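Long-range contacts in carbohydrate kinase, FGGY (Rhodospirillum rubrum, PDB 3IFR), which probably phosphorylates D-xylulose at the expense of ATP, as a member of the FGGY family of carbohydrate kinases: residues R7-G11 with I22-L26; L262-G266 with W416-M420; R283-D287 with P297-M301; F404-D408 with R426-L431; V439-W443 with W455-L461. One frame throughout, in Å; residues are numbered along the deposited sequence.

Overall arrangement
Near the N terminus, interaction 1 closes the first beta hairpin, 7-11 against 22-26. Interaction 2 then joins strand 260-265 to helix 414-424 and closes a loop of about 150 residues. Interaction 3, 283-287 with 297-301, is nested inside that loop. Interaction 4 pairs strands 403-407 and 428-432, and its segments alternate with those of interaction 2. The two touch, because strands 260-265 and 403-407 are neighbours in one sheet. Strand 298-301, one of the two outermost strands of that sheet, carries interaction 3. Interaction 5 comes last, with helix 437-448 against 455-461. It packs on interaction 1, so this late helix meets the N-terminal hairpin.

Interaction 1 of 5, residues R7-G11 with I22-L26; sequences RQVIG and ILVRL
Leu26 N donates to Arg7 O at 2.7 Å, the shortest polar bond between 7-11 and 22-26. It is nearly straight at the hydrogen (167°), but the donor lies 22° out of the carbonyl plane. The Leu26 side chain leans over the same oxygen. Its CD1 continues to one face of the Arg7 guanidinium, near the rim, 4.0 Å from Arg7 NH1. That nitrogen is hydrogen-bonded to Ala446 O. Val9 and Val24 exchange two backbone bonds, with Val24 N 2.9 Å from Val9 O. Gly11 and Ile22 form the next hydrogen-bonded pair. Gln8 with Arg25 and Ile10 with Leu23 are non-hydrogen-bonded pairs.

With chi1 at -177°, Leu23 swings CG away from its own N, which carries CD1 across to Ile10 CG1 at 3.6 Å. The same methyl lies 3.7 Å from Gln8 OE1. Gln8 has both ends of its amide held from outside the hairpin, OE1 by Arg76 N and NE2 by Asp74 O. A leucine in its place would probably leave Arg76 N and Asp74 O without their amide partners. Helix 52-70 covers the face of Ile10 and Leu23, and helix 437-448 covers Val9. This is the opening antiparallel hairpin of the N-terminal domain, as expected for the actin-like ATPase fold of FGGY kinases.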
# COMPACT_ATOMS: atom_id res chain seq x y z
N ARG A 7 -20.71 -13.14 16.34
CA ARG A 7 -20.90 -12.92 14.89
C ARG A 7 -19.55 -12.90 14.12
O ARG A 7 -18.62 -12.16 14.47
CB ARG A 7 -21.78 -11.68 14.59
CG ARG A 7 -21.82 -11.24 13.12
CD ARG A 7 -22.99 -10.25 12.74
NE ARG A 7 -22.69 -8.82 13.00
CZ ARG A 7 -21.99 -8.01 12.18
NH1 ARG A 7 -21.49 -8.43 11.01
NH2 ARG A 7 -21.80 -6.74 12.53
N GLN A 8 -19.47 -13.70 13.06
CA GLN A 8 -18.21 -14.11 12.47
C GLN A 8 -17.99 -13.64 11.04
O GLN A 8 -18.93 -13.52 10.25
CB GLN A 8 -18.14 -15.63 12.51
CG GLN A 8 -17.57 -16.20 13.79
CD GLN A 8 -17.12 -17.61 13.61
OE1 GLN A 8 -17.30 -18.19 12.53
NE2 GLN A 8 -16.54 -18.17 14.63
N VAL A 9 -16.73 -13.43 10.69
CA VAL A 9 -16.41 -12.72 9.47
C VAL A 9 -15.01 -13.13 8.98
O VAL A 9 -14.16 -13.46 9.78
CB VAL A 9 -16.59 -11.18 9.74
CG1 VAL A 9 -15.29 -10.42 9.80
CG2 VAL A 9 -17.57 -10.57 8.79
N ILE A 10 -14.78 -13.15 7.66
CA ILE A 10 -13.47 -13.57 7.14
C ILE A 10 -12.81 -12.52 6.26
O ILE A 10 -13.46 -11.95 5.39
CB ILE A 10 -13.59 -14.84 6.29
CG1 ILE A 10 -13.88 -16.07 7.14
CG2 ILE A 10 -12.33 -15.09 5.42
CD1 ILE A 10 -14.18 -17.26 6.29
N GLY A 11 -11.52 -12.30 6.46
CA GLY A 11 -10.72 -11.56 5.49
C GLY A 11 -9.67 -12.45 4.83
O GLY A 11 -9.01 -13.27 5.49
N ILE A 22 -8.04 -14.91 7.57
CA ILE A 22 -8.36 -14.92 8.99
C ILE A 22 -9.85 -15.05 9.26
O ILE A 22 -10.71 -14.61 8.46
CB ILE A 22 -7.87 -13.64 9.67
CG1 ILE A 22 -8.71 -12.46 9.17
CG2 ILE A 22 -6.38 -13.44 9.37
CD1 ILE A 22 -8.17 -11.10 9.60
N LEU A 23 -10.15 -15.66 10.41
CA LEU A 23 -11.50 -15.80 10.88
C LEU A 23 -11.58 -14.97 12.13
O LEU A 23 -10.81 -15.18 13.08
CB LEU A 23 -11.80 -17.25 11.23
CG LEU A 23 -13.25 -17.53 11.68
CD1 LEU A 23 -14.28 -17.17 10.59
CD2 LEU A 23 -13.45 -18.99 12.11
N VAL A 24 -12.52 -14.04 12.13
CA VAL A 24 -12.71 -13.17 13.28
C VAL A 24 -14.08 -13.39 13.86
O VAL A 24 -15.08 -13.50 13.12
CB VAL A 24 -12.65 -11.70 12.84
CG1 VAL A 24 -13.00 -10.80 13.99
CG2 VAL A 24 -11.30 -11.37 12.20
N ARG A 25 -14.13 -13.49 15.17
CA ARG A 25 -15.39 -13.43 15.89
C ARG A 25 -15.48 -12.01 16.40
O ARG A 25 -14.59 -11.54 17.14
CB ARG A 25 -15.36 -14.39 17.08
CG ARG A 25 -16.49 -14.19 18.15
CD ARG A 25 -16.08 -14.87 19.49
NE ARG A 25 -15.36 -16.13 19.21
CZ ARG A 25 -14.42 -16.66 20.00
NH1 ARG A 25 -14.10 -16.03 21.14
NH2 ARG A 25 -13.82 -17.80 19.66
N LEU A 26 -16.52 -11.30 15.99
CA LEU A 26 -16.68 -9.93 16.44
C LEU A 26 -17.09 -9.89 17.92
O LEU A 26 -17.81 -10.76 18.39
CB LEU A 26 -17.63 -9.18 15.51
CG LEU A 26 -17.01 -9.17 14.09
CD1 LEU A 26 -18.03 -9.07 12.97
CD2 LEU A 26 -15.90 -8.11 13.90

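Interaction 2 of 5, residues L262-G266 with W416-M420; sequences LLKFG and WMGIM
The ring of Phe265 turns an edge to the face of Trp416 in a T-shaped pair. Ring centroids of Phe265 and the six-membered ring of Trp416 are 4.8 Å apart, and the planes are inclined at 66°. Phe265 CD1 leads and comes 3.6 Å from Trp416 CH2, set toward the rim of the indole.

The two selenomethionines meet the same phenyl ring differently. Met417 bends at chi2 and chi3, which brings its methyl over the ring. Met417 CE lies 3.6 Å from the Phe265 centroid, only 12° off the normal, in a CH-pi contact. Its selenium sits obliquely to the ring. Met420 instead puts SE in the ring plane, 3.7 Å from Phe265 CZ. Both are Met-aromatic contacts, one chain reaching a face and the other an edge. Leu263 adds a looser contact, from CD2 to Met420 CG at 4.4 Å.

The indole NE1 is hydrogen-bonded to Leu380 O of helix 372-397, which ties Trp416 to a second helix. Phe387 of that helix also meets the Phe265 ring. Strand 260-265 runs between strands 269-273 and 403-407, and helix 414-424 packs against it on the side of Leu263 and Phe265.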
# COMPACT_ATOMS: atom_id res chain seq x y z
N LEU A 262 -1.54 7.49 8.68
CA LEU A 262 -0.72 6.35 9.03
C LEU A 262 0.67 6.55 8.48
O LEU A 262 0.88 6.99 7.33
CB LEU A 262 -1.34 5.04 8.51
CG LEU A 262 -0.42 3.85 8.78
CD1 LEU A 262 -0.39 3.57 10.29
CD2 LEU A 262 -0.82 2.61 8.03
N LEU A 263 1.66 6.24 9.30
CA LEU A 263 3.03 6.29 8.86
C LEU A 263 3.58 4.89 9.01
O LEU A 263 3.72 4.40 10.14
CB LEU A 263 3.81 7.21 9.78
CG LEU A 263 3.97 8.69 9.50
CD1 LEU A 263 2.91 9.29 8.57
CD2 LEU A 263 4.00 9.31 10.86
N LYS A 264 3.96 4.29 7.89
CA LYS A 264 4.28 2.87 7.83
C LYS A 264 5.77 2.73 7.68
O LYS A 264 6.32 3.03 6.61
CB LYS A 264 3.60 2.27 6.59
CG LYS A 264 3.20 0.81 6.72
CD LYS A 264 2.04 0.47 5.75
CE LYS A 264 1.70 -1.03 5.80
NZ LYS A 264 2.94 -1.86 5.83
N PHE A 265 6.44 2.32 8.74
CA PHE A 265 7.89 2.13 8.68
C PHE A 265 8.28 0.72 8.20
O PHE A 265 8.81 -0.08 8.96
CB PHE A 265 8.52 2.47 10.02
CG PHE A 265 8.42 3.92 10.35
CD1 PHE A 265 9.47 4.77 10.07
CD2 PHE A 265 7.26 4.43 10.89
CE1 PHE A 265 9.36 6.10 10.35
CE2 PHE A 265 7.14 5.75 11.16
CZ PHE A 265 8.18 6.59 10.89
N GLY A 266 7.97 0.44 6.94
CA GLY A 266 8.29 -0.82 6.28
C GLY A 266 9.60 -0.70 5.50
O GLY A 266 10.30 0.31 5.58
N TRP A 416 13.84 5.92 17.14
CA TRP A 416 13.40 6.41 15.84
C TRP A 416 12.08 7.13 16.03
O TRP A 416 11.90 8.23 15.54
CB TRP A 416 13.25 5.28 14.82
CG TRP A 416 13.37 5.74 13.39
CD1 TRP A 416 13.73 7.00 12.94
CD2 TRP A 416 13.16 4.95 12.21
NE1 TRP A 416 13.72 7.03 11.57
CE2 TRP A 416 13.39 5.78 11.10
CE3 TRP A 416 12.81 3.61 11.99
CZ2 TRP A 416 13.29 5.31 9.79
CZ3 TRP A 416 12.72 3.14 10.70
CH2 TRP A 416 12.94 4.00 9.61
N MSE A 417 11.17 6.51 16.78
CA MSE A 417 9.84 7.06 16.98
C MSE A 417 9.88 8.38 17.79
O MSE A 417 9.14 9.31 17.49
CB MSE A 417 8.93 6.03 17.63
CG MSE A 417 8.73 4.79 16.79
SE MSE A 417 7.95 5.15 14.98
CE MSE A 417 9.63 5.44 13.97
N GLY A 418 10.74 8.46 18.80
CA GLY A 418 10.97 9.71 19.50
C GLY A 418 11.40 10.73 18.48
O GLY A 418 10.88 11.86 18.42
N ILE A 419 12.32 10.34 17.60
CA ILE A 419 12.78 11.26 16.57
C ILE A 419 11.62 11.67 15.67
O ILE A 419 11.45 12.85 15.36
CB ILE A 419 13.93 10.64 15.74
CG1 ILE A 419 15.22 10.67 16.57
CG2 ILE A 419 14.06 11.31 14.32
CD1 ILE A 419 16.27 9.72 16.03
N MSE A 420 10.82 10.71 15.24
CA MSE A 420 9.69 11.03 14.37
C MSE A 420 8.76 12.07 14.99
O MSE A 420 8.38 13.03 14.33
CB MSE A 420 8.88 9.78 14.06
CG MSE A 420 7.70 10.03 13.12
SE MSE A 420 8.35 10.30 11.26
CE MSE A 420 7.90 12.24 11.06

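Interaction 3 of 5, residues R283-D287 with P297-M301; sequences RLYLD and PNGCM
Asn298 ND2 donates to Asp287 OD1 at 3.0 Å. It approaches the carboxylate on the anti side, 21° out of its plane, and the bond is bent (137°). On the other end of the amide, Asn298 OD1 lies at the edge of the Tyr285 ring and in its plane, 3.4 Å from CD2. Asn298 has chi1 59°, with CG between the backbone N and the carbonyl carbon, and this directs the amide at both partners.

The backbones fix these groups in place. Tyr285 and Asn298 form a single antiparallel bridge. Tyr285 N to Asn298 O and Asn298 N to Tyr285 O are both 2.8 Å. Beside it, Leu286 CD1 packs alongside Pro297 CG at 3.8 Å. The Tyr285 hydroxyl reaches the CB of Cys300 at 3.9 Å.

Further out, Ala296 O also takes a bond from Asn298 ND2, and Leu286 O takes one from Asn132. An alanine in place of Asn298 would probably leave Asp287 OD1 without this donor and the Tyr285 ring edge without its oxygen. A bound phosphate, probably from the crystallisation liquor, lies about 3 Å from the Asn298 side chain. ND2 is shared by a carboxylate and a carbonyl, which probably limits the rotation of the amide.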
# COMPACT_ATOMS: atom_id res chain seq x y z
N ARG A 283 2.30 14.82 -6.48
CA ARG A 283 3.25 14.45 -5.43
C ARG A 283 2.83 13.18 -4.69
O ARG A 283 3.65 12.50 -4.07
CB ARG A 283 3.41 15.66 -4.48
CG ARG A 283 4.02 16.89 -5.15
CD ARG A 283 3.93 18.18 -4.32
NE ARG A 283 2.67 18.88 -4.55
CZ ARG A 283 2.26 19.97 -3.90
NH1 ARG A 283 1.10 20.51 -4.20
NH2 ARG A 283 3.01 20.52 -2.94
N LEU A 284 1.54 12.86 -4.81
CA LEU A 284 0.84 11.92 -3.93
C LEU A 284 -0.20 11.24 -4.79
O LEU A 284 -0.83 11.90 -5.63
CB LEU A 284 0.12 12.70 -2.84
CG LEU A 284 1.04 13.31 -1.78
CD1 LEU A 284 0.26 14.21 -0.84
CD2 LEU A 284 1.76 12.22 -0.99
N TYR A 285 -0.41 9.94 -4.62
CA TYR A 285 -1.41 9.23 -5.42
C TYR A 285 -2.76 9.16 -4.71
O TYR A 285 -2.82 9.14 -3.50
CB TYR A 285 -0.94 7.80 -5.73
CG TYR A 285 0.56 7.56 -5.57
CD1 TYR A 285 1.46 7.97 -6.55
CD2 TYR A 285 1.08 6.92 -4.43
CE1 TYR A 285 2.84 7.75 -6.41
CE2 TYR A 285 2.46 6.69 -4.29
CZ TYR A 285 3.33 7.12 -5.28
OH TYR A 285 4.69 6.91 -5.14
N LEU A 286 -3.84 9.05 -5.46
CA LEU A 286 -5.13 8.97 -4.86
C LEU A 286 -5.80 7.58 -4.93
O LEU A 286 -5.57 6.80 -5.86
CB LEU A 286 -6.01 10.06 -5.46
CG LEU A 286 -7.35 10.44 -4.85
CD1 LEU A 286 -7.29 10.98 -3.39
CD2 LEU A 286 -8.00 11.45 -5.78
N ASP A 287 -6.62 7.29 -3.92
CA ASP A 287 -7.45 6.08 -3.86
C ASP A 287 -8.75 6.49 -3.19
O ASP A 287 -8.79 7.51 -2.52
CB ASP A 287 -6.81 5.00 -2.99
CG ASP A 287 -5.77 4.16 -3.74
OD1 ASP A 287 -4.57 4.52 -3.78
OD2 ASP A 287 -6.15 3.08 -4.21
N PRO A 297 -5.67 9.77 -0.02
CA PRO A 297 -4.42 10.14 -0.68
C PRO A 297 -3.30 9.39 0.00
O PRO A 297 -3.34 9.29 1.22
CB PRO A 297 -4.29 11.65 -0.38
CG PRO A 297 -5.67 12.11 -0.09
CD PRO A 297 -6.39 10.93 0.54
N ASN A 298 -2.34 8.88 -0.73
CA ASN A 298 -1.24 8.14 -0.14
C ASN A 298 0.06 8.38 -0.90
O ASN A 298 0.07 8.89 -2.02
CB ASN A 298 -1.51 6.61 -0.08
CG ASN A 298 -1.75 6.02 -1.45
OD1 ASN A 298 -0.87 5.36 -2.05
ND2 ASN A 298 -2.94 6.27 -1.98
N GLY A 299 1.15 8.01 -0.26
CA GLY A 299 2.45 8.19 -0.85
C GLY A 299 3.33 7.08 -0.34
O GLY A 299 3.02 6.37 0.59
N CYS A 300 4.48 6.96 -0.97
CA CYS A 300 5.39 5.86 -0.73
C CYS A 300 6.77 6.49 -0.72
O CYS A 300 7.02 7.41 -1.47
CB CYS A 300 5.27 4.90 -1.90
SG CYS A 300 6.32 3.47 -1.73
N MSE A 301 7.65 6.04 0.15
CA MSE A 301 9.04 6.38 -0.07
C MSE A 301 9.90 5.16 -0.29
O MSE A 301 9.91 4.21 0.50
CB MSE A 301 9.61 7.20 1.05
CG MSE A 301 9.12 8.61 1.08
SE MSE A 301 9.08 8.97 2.99
CE MSE A 301 10.75 7.87 3.42

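Interaction 4 of 5, residues F404-D408 with R426-L431; sequences FFASD and RPVQLL
Strands 404-407 and 428-431 run parallel, 31° apart in direction, with Gln429 N bonded to Phe404 O at 2.8 Å and Ala406 N to Gln429 O at 2.8 Å. They are the two strands of a beta-alpha-beta crossover whose helix is 414-424. Leu431 N to Ala406 O continues the pairing.

Ala406 packs on the face that the helix covers. Its CB touches Leu430 CD2 at 3.6 Å and Val428 CG1 at 3.8 Å, and Met417 of the helix lies on Ala406 and Leu430. Phe405 points to the other face. Its CD1 rests on Gln429 CB and CG. Phe405 CB meets Leu431 CD2 at 3.8 Å. At the start of the strands, Arg426 uses its aliphatic part. Its CD comes 3.5 Å from Phe404 CE2. A water nearby accepts from Phe404 N, but its leg to Pro427 O is suspiciously short and so doubtful.

Beyond strand 428-432 lies strand 463-468, and Gln429 reaches it. Gln429 CG is anti to the backbone N (chi1 173°), and the chain then bends at chi2. Gln429 NE2 hydrogen-bonds Gly465 O of that strand. Gln429 NE2 also donates to Leu430 O at 2.9 Å, with 157° at the hydrogen.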
# COMPACT_ATOMS: atom_id res chain seq x y z
N PHE A 404 -2.08 11.12 13.99
CA PHE A 404 -0.97 10.34 13.44
C PHE A 404 -0.73 9.00 14.11
O PHE A 404 -0.75 8.88 15.34
CB PHE A 404 0.33 11.13 13.52
CG PHE A 404 0.33 12.37 12.69
CD1 PHE A 404 0.80 12.35 11.40
CD2 PHE A 404 -0.22 13.55 13.20
CE1 PHE A 404 0.76 13.50 10.62
CE2 PHE A 404 -0.27 14.69 12.43
CZ PHE A 404 0.21 14.68 11.15
N PHE A 405 -0.46 7.99 13.28
CA PHE A 405 -0.26 6.63 13.75
C PHE A 405 1.00 6.13 13.09
O PHE A 405 1.27 6.47 11.94
CB PHE A 405 -1.46 5.75 13.38
CG PHE A 405 -2.79 6.25 13.91
CD1 PHE A 405 -3.39 5.66 15.02
CD2 PHE A 405 -3.43 7.34 13.34
CE1 PHE A 405 -4.62 6.14 15.51
CE2 PHE A 405 -4.65 7.80 13.82
CZ PHE A 405 -5.24 7.20 14.89
N ALA A 406 1.79 5.32 13.80
CA ALA A 406 2.86 4.63 13.13
C ALA A 406 2.70 3.12 13.31
O ALA A 406 2.21 2.64 14.32
CB ALA A 406 4.22 5.11 13.58
N SER A 407 3.08 2.38 12.29
CA SER A 407 2.98 0.93 12.31
C SER A 407 4.21 0.36 11.63
O SER A 407 5.08 1.10 11.14
CB SER A 407 1.76 0.48 11.54
OG SER A 407 2.05 0.55 10.17
N ASP A 408 4.28 -0.97 11.62
CA ASP A 408 5.38 -1.71 11.00
C ASP A 408 6.68 -1.68 11.79
O ASP A 408 6.75 -1.12 12.90
CB ASP A 408 5.65 -1.22 9.58
CG ASP A 408 6.00 -2.36 8.64
OD1 ASP A 408 6.80 -3.25 9.02
OD2 ASP A 408 5.43 -2.39 7.53
N ARG A 426 3.92 16.43 16.54
CA ARG A 426 2.58 15.99 16.91
C ARG A 426 2.67 14.64 17.56
O ARG A 426 3.62 13.91 17.33
CB ARG A 426 1.65 15.96 15.71
CG ARG A 426 0.95 17.29 15.51
CD ARG A 426 0.81 17.59 14.05
NE ARG A 426 0.19 18.89 13.73
CZ ARG A 426 0.36 20.00 14.44
NH1 ARG A 426 1.12 20.01 15.53
NH2 ARG A 426 -0.23 21.12 14.05
N PRO A 427 1.71 14.31 18.43
CA PRO A 427 1.78 13.00 19.07
C PRO A 427 1.70 11.88 18.03
O PRO A 427 0.96 12.04 17.05
CB PRO A 427 0.54 13.00 19.98
CG PRO A 427 0.28 14.46 20.27
CD PRO A 427 0.58 15.11 18.94
N VAL A 428 2.45 10.79 18.21
CA VAL A 428 2.39 9.70 17.25
C VAL A 428 1.89 8.45 17.96
O VAL A 428 2.51 7.99 18.91
CB VAL A 428 3.78 9.41 16.61
CG1 VAL A 428 3.68 8.21 15.72
CG2 VAL A 428 4.37 10.62 15.84
N GLN A 429 0.77 7.87 17.51
CA GLN A 429 0.27 6.64 18.14
C GLN A 429 0.88 5.40 17.48
O GLN A 429 0.56 5.11 16.33
CB GLN A 429 -1.25 6.57 18.03
CG GLN A 429 -1.85 5.21 18.50
CD GLN A 429 -1.77 5.04 20.02
OE1 GLN A 429 -2.57 5.63 20.76
NE2 GLN A 429 -0.79 4.24 20.49
N LEU A 430 1.75 4.70 18.19
CA LEU A 430 2.36 3.48 17.68
C LEU A 430 1.36 2.32 17.79
O LEU A 430 0.52 2.30 18.70
CB LEU A 430 3.62 3.11 18.47
CG LEU A 430 4.82 4.06 18.48
CD1 LEU A 430 6.05 3.36 19.14
CD2 LEU A 430 5.13 4.54 17.02
N LEU A 431 1.43 1.39 16.85
CA LEU A 431 0.58 0.21 16.86
C LEU A 431 1.26 -0.93 16.10
O LEU A 431 2.17 -0.72 15.29
CB LEU A 431 -0.77 0.51 16.23
CG LEU A 431 -0.64 0.81 14.74
CD1 LEU A 431 -1.26 -0.30 13.93
CD2 LEU A 431 -1.31 2.14 14.41
O HOH W 1 -1.39 12.72 16.67

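Interaction 5 of 5, residues V439-W443 with W455-L461; sequences VGAAW and WDDVTAL
Trp443 swings CG well away from its backbone N (chi1 -148°), which lays its indole flat against Val458. On the partner, chi1 of 68° sets Val458 CG2 anti to the backbone N and sends it to the five-membered ring. Val458 CG2 is 3.7 Å from Trp443 CG. The main contact is a CH-pi one. Val458 CA stands over the six-membered ring, 3.6 Å from its centroid and 19° off the normal.

Three other residues surround the indole. Leu461 CD2 comes obliquely to the benzo side, 3.5 Å from Trp443 CZ3. Asp457 offers its CB, 3.4 Å from Trp443 CZ2, while its carboxylate turns away and OD2 accepts from Gly454 N. The ring of Trp455 is more distant, with CE3 4.1 Å from Trp443 CD1. One turn earlier on the helix, Val439 CG1 touches Leu461 CB at 4.0 Å.

The 3-10 segment 455-461 brings these groups round on one side. Its bond from Leu461 N to Val458 O, at 3.0 Å, is one of those that set the spacing. Leu26 of the N-terminal hairpin and Leu251 of helix 245-252 also pack on Trp443. The side-chain contacts are apolar, and the ring also lies against the Asp457-Val458 peptide. The one polar group of the indole, NE1, is satisfied by Gly454 O. The buried ring therefore clamps helix 437-448 to the returning chain without leaving its N-H unmatched.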
# COMPACT_ATOMS: atom_id res chain seq x y z
N VAL A 439 -7.11 -8.07 7.98
CA VAL A 439 -7.93 -7.43 9.01
C VAL A 439 -8.80 -6.27 8.51
O VAL A 439 -9.97 -6.13 8.92
CB VAL A 439 -7.08 -6.89 10.19
CG1 VAL A 439 -7.98 -6.06 11.09
CG2 VAL A 439 -6.39 -8.02 10.95
N GLY A 440 -8.21 -5.39 7.68
CA GLY A 440 -8.96 -4.31 7.08
C GLY A 440 -10.09 -4.97 6.30
O GLY A 440 -11.21 -4.46 6.22
N ALA A 441 -9.81 -6.13 5.72
CA ALA A 441 -10.83 -6.81 4.91
C ALA A 441 -11.95 -7.48 5.73
O ALA A 441 -13.12 -7.32 5.40
CB ALA A 441 -10.21 -7.79 3.88
N ALA A 442 -11.61 -8.21 6.80
CA ALA A 442 -12.66 -8.73 7.67
C ALA A 442 -13.57 -7.58 8.10
O ALA A 442 -14.78 -7.73 8.16
CB ALA A 442 -12.07 -9.38 8.89
N TRP A 443 -12.97 -6.41 8.37
CA TRP A 443 -13.76 -5.30 8.89
C TRP A 443 -14.82 -4.83 7.91
O TRP A 443 -15.89 -4.37 8.32
CB TRP A 443 -12.87 -4.14 9.36
CG TRP A 443 -13.52 -3.45 10.49
CD1 TRP A 443 -14.07 -2.18 10.51
CD2 TRP A 443 -13.80 -4.03 11.76
NE1 TRP A 443 -14.64 -1.93 11.75
CE2 TRP A 443 -14.49 -3.05 12.53
CE3 TRP A 443 -13.53 -5.27 12.34
CZ2 TRP A 443 -14.89 -3.29 13.84
CZ3 TRP A 443 -13.93 -5.50 13.64
CH2 TRP A 443 -14.60 -4.51 14.38
N TRP A 455 -16.70 1.84 11.84
CA TRP A 455 -15.43 1.64 11.17
C TRP A 455 -14.27 1.79 12.14
O TRP A 455 -13.38 0.99 12.23
CB TRP A 455 -15.30 2.58 9.97
CG TRP A 455 -16.25 2.30 8.87
CD1 TRP A 455 -17.41 2.89 8.67
CD2 TRP A 455 -16.11 1.34 7.83
NE1 TRP A 455 -18.03 2.39 7.60
CE2 TRP A 455 -17.26 1.42 7.05
CE3 TRP A 455 -15.13 0.41 7.48
CZ2 TRP A 455 -17.47 0.61 5.96
CZ3 TRP A 455 -15.33 -0.34 6.40
CH2 TRP A 455 -16.49 -0.25 5.64
N ASP A 456 -14.27 2.90 12.82
CA ASP A 456 -13.89 3.10 14.17
C ASP A 456 -13.42 1.88 14.98
O ASP A 456 -12.39 1.87 15.60
CB ASP A 456 -15.18 3.61 14.81
CG ASP A 456 -14.95 4.63 15.80
OD1 ASP A 456 -14.33 5.64 15.51
OD2 ASP A 456 -15.39 4.39 16.91
N ASP A 457 -14.23 0.85 14.96
CA ASP A 457 -14.03 -0.23 15.87
C ASP A 457 -12.98 -1.25 15.50
O ASP A 457 -12.62 -2.08 16.30
CB ASP A 457 -15.37 -0.82 16.20
CG ASP A 457 -16.10 0.02 17.14
OD1 ASP A 457 -15.55 0.22 18.21
OD2 ASP A 457 -17.17 0.52 16.81
N VAL A 458 -12.47 -1.14 14.30
CA VAL A 458 -11.50 -2.04 13.78
C VAL A 458 -10.35 -2.24 14.74
O VAL A 458 -9.72 -3.25 14.77
CB VAL A 458 -10.95 -1.54 12.46
CG1 VAL A 458 -10.15 -0.30 12.65
CG2 VAL A 458 -10.16 -2.54 11.81
N THR A 459 -10.05 -1.23 15.51
CA THR A 459 -8.80 -1.21 16.20
C THR A 459 -8.70 -2.13 17.41
O THR A 459 -7.64 -2.33 17.93
CB THR A 459 -8.41 0.20 16.55
OG1 THR A 459 -7.10 0.46 16.03
CG2 THR A 459 -8.44 0.38 18.01
N ALA A 460 -9.83 -2.71 17.78
CA ALA A 460 -9.95 -3.79 18.73
C ALA A 460 -9.24 -5.00 18.23
O ALA A 460 -9.07 -5.92 18.97
CB ALA A 460 -11.37 -4.12 18.97
N LEU A 461 -8.85 -5.00 16.98
CA LEU A 461 -8.22 -6.15 16.38
C LEU A 461 -6.78 -5.92 16.21
O LEU A 461 -6.09 -6.78 15.77
CB LEU A 461 -8.80 -6.40 15.01
CG LEU A 461 -9.69 -7.57 14.74
CD1 LEU A 461 -10.11 -8.26 15.96
CD2 LEU A 461 -10.80 -7.12 13.97